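Long-range contact in uncharacterized protein (Pyrococcus furiosus, PDB 4XLZ), which probably removes an acetyl group from N,N'-diacetylchitobiose, as a metal-dependent deacetylase of carbohydrate esterase family 14: residues 44-49 and 189-194. Residues are numbered along the deposited sequence; the frame is centred on the assembly and turned at random. Where two conformers were deposited one is given.
Sequences CAIGMG and LYYTHK. With CD (cadmium ion), chain J.
Tyr190 sets its ring carbon CG between its own backbone N and carbonyl carbon (chi1 62°), whereas Tyr191 swings CG anti to its carbonyl carbon (chi1 -73°), and the two consecutive phenol rings thereby reach the same turn of the helix at Gly47. The bare CA of this glycine sits 3.7 Å from Tyr190 CD2 and 3.6 Å from Tyr191 CE1, obliquely to both rings; with no side chain between the helix and the rings, both tyrosines come up against its backbone. Selenomethionine Met48 crosses Tyr190 at about a right angle: its CG lies over one face, offset toward the rim, and Met48 SE comes 3.8 Å from Tyr190 CD1 in an oblique Met-aromatic contact. On the other flank, Ile46 CG2 meets the edge of the Tyr191 ring in its plane, 3.4 Å from Tyr191 OH. Both buried hydroxyls have partners beyond the contact: Tyr190 OH is hydrogen-bonded to Ile37 O, and Tyr191 OH to OD1 of Asp43, a cadmium ligand together with His40 and His151. Tyr191 is thus a second-shell residue, and a phenylalanine in its place would probably leave Asp43 OD1 without that bond, the carboxylate then being held mainly by the metal. Farther along the loop, His193 NE2 binds a different cadmium ion at 2.2 Å, shared with Asp265 of a neighbouring subunit. The contact joins the N-terminal part of helix 43-57, which follows the central strand 33-38, to the end of strand 186-190 at the margin of the parallel sheet, with Phe137 of strand 135-139 and Phe250 of strand 247-250 packed against both Met48 and Tyr190.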
loop_
_atom_site.group_PDB
_atom_site.type_symbol
_atom_site.label_atom_id
_atom_site.label_comp_id
_atom_site.label_asym_id
_atom_site.label_seq_id
_atom_site.Cartn_x
_atom_site.Cartn_y
_atom_site.Cartn_z
ATOM N N CYS A 44 -16.263 24.155 3.104
ATOM C CA CYS A 44 -17.699 24.308 3.461
ATOM C C CYS A 44 -18.127 25.795 3.223
ATOM O O CYS A 44 -19.212 25.963 2.664
ATOM C CB CYS A 44 -17.908 23.945 4.950
ATOM S SG CYS A 44 -17.854 22.143 5.158
ATOM N N ALA A 45 -17.258 26.710 3.678
ATOM C CA ALA A 45 -17.665 28.124 3.485
ATOM C C ALA A 45 -17.736 28.436 2.006
ATOM O O ALA A 45 -18.693 29.126 1.570
ATOM C CB ALA A 45 -16.637 29.062 4.112
ATOM N N ILE A 46 -16.754 27.972 1.225
ATOM C CA ILE A 46 -16.792 28.292 -0.256
ATOM C C ILE A 46 -17.904 27.612 -0.941
ATOM O O ILE A 46 -18.659 28.222 -1.749
ATOM C CB ILE A 46 -15.433 28.027 -0.887
ATOM C CG1 ILE A 46 -14.302 28.854 -0.291
ATOM C CG2 ILE A 46 -15.507 28.078 -2.473
ATOM C CD1 ILE A 46 -12.890 28.354 -0.647
ATOM N N GLY A 47 -18.055 26.290 -0.703
ATOM C CA GLY A 47 -19.081 25.573 -1.465
ATOM C C GLY A 47 -20.508 25.872 -1.053
ATOM O O GLY A 47 -21.437 25.815 -1.875
HETATM N N MSE A 48 -20.737 26.153 0.259
HETATM C CA MSE A 48 -22.109 26.182 0.737
HETATM C C MSE A 48 -22.313 27.057 1.953
HETATM O O MSE A 48 -23.194 26.823 2.713
HETATM C CB MSE A 48 -22.729 24.743 0.992
HETATM C CG MSE A 48 -21.893 23.899 1.988
HETATM SE SE MSE A 48 -22.780 22.250 2.402
HETATM C CE MSE A 48 -24.434 22.938 3.155
ATOM N N GLY A 49 -21.430 28.038 2.106
ATOM C CA GLY A 49 -21.498 28.905 3.304
ATOM C C GLY A 49 -22.880 29.620 3.485
ATOM O O GLY A 49 -23.378 29.699 4.628
ATOM N N LEU A 189 -24.805 16.848 -2.622
ATOM C CA LEU A 189 -23.420 17.053 -3.146
ATOM C C LEU A 189 -23.322 18.528 -3.557
ATOM O O LEU A 189 -24.116 19.007 -4.388
ATOM C CB LEU A 189 -23.166 16.163 -4.359
ATOM C CG LEU A 189 -23.343 14.668 -3.919
ATOM C CD1 LEU A 189 -23.087 13.924 -5.251
ATOM C CD2 LEU A 189 -22.339 14.259 -2.844
ATOM N N TYR A 190 -22.313 19.193 -3.011
ATOM C CA TYR A 190 -22.022 20.588 -3.470
ATOM C C TYR A 190 -20.815 20.566 -4.393
ATOM O O TYR A 190 -20.293 19.518 -4.718
ATOM C CB TYR A 190 -21.845 21.531 -2.275
ATOM C CG TYR A 190 -20.667 21.253 -1.280
ATOM C CD1 TYR A 190 -20.802 20.324 -0.173
ATOM C CD2 TYR A 190 -19.425 21.850 -1.492
ATOM C CE1 TYR A 190 -19.718 20.152 0.645
ATOM C CE2 TYR A 190 -18.348 21.626 -0.608
ATOM C CZ TYR A 190 -18.509 20.730 0.425
ATOM O OH TYR A 190 -17.408 20.586 1.257
ATOM N N TYR A 191 -20.363 21.741 -4.860
ATOM C CA TYR A 191 -19.320 21.790 -5.869
ATOM C C TYR A 191 -19.735 20.934 -7.092
ATOM O O TYR A 191 -18.954 20.028 -7.533
ATOM C CB TYR A 191 -17.934 21.379 -5.345
ATOM C CG TYR A 191 -17.153 22.313 -4.430
ATOM C CD1 TYR A 191 -17.228 23.720 -4.590
ATOM C CD2 TYR A 191 -16.316 21.784 -3.437
ATOM C CE1 TYR A 191 -16.466 24.534 -3.788
ATOM C CE2 TYR A 191 -15.513 22.610 -2.597
ATOM C CZ TYR A 191 -15.637 24.002 -2.800
ATOM O OH TYR A 191 -14.777 24.735 -2.090
ATOM N N THR A 192 -20.973 21.172 -7.585
ATOM C CA THR A 192 -21.549 20.274 -8.615
ATOM C C THR A 192 -21.854 20.994 -9.897
ATOM O O THR A 192 -22.327 22.177 -9.859
ATOM C CB THR A 192 -22.766 19.582 -8.039
ATOM O OG1 THR A 192 -23.231 18.612 -9.005
ATOM C CG2 THR A 192 -23.962 20.535 -7.677
ATOM N N HIS A 193 -21.534 20.341 -10.996
ATOM C CA HIS A 193 -21.957 20.817 -12.359
ATOM C C HIS A 193 -23.439 20.410 -12.647
ATOM O O HIS A 193 -23.998 20.912 -13.656
ATOM C CB HIS A 193 -20.959 20.238 -13.388
ATOM C CG HIS A 193 -21.292 20.455 -14.847
ATOM N ND1 HIS A 193 -21.472 19.403 -15.704
ATOM C CD2 HIS A 193 -21.399 21.583 -15.612
ATOM C CE1 HIS A 193 -21.716 19.855 -16.921
ATOM N NE2 HIS A 193 -21.697 21.168 -16.894
ATOM N N LYS A 194 -23.994 19.472 -11.864
ATOM C CA LYS A 194 -25.347 18.972 -12.193
ATOM C C LYS A 194 -26.268 19.178 -11.001
ATOM O O LYS A 194 -26.844 18.236 -10.416
ATOM C CB LYS A 194 -25.296 17.464 -12.600
ATOM C CG LYS A 194 -24.593 17.245 -13.977
ATOM C CD LYS A 194 -25.499 17.742 -15.131
ATOM C CE LYS A 194 -24.835 17.524 -16.511
ATOM N NZ LYS A 194 -25.776 18.134 -17.481
HETATM CD CD CD J . -21.827 22.365 -18.777
HETATM O O HOH W 1 -22.281 20.198 -19.022
HETATM O O HOH W 2 -22.965 22.232 -20.744
HETATM O O HOH W 3 -22.273 24.496 -17.717
#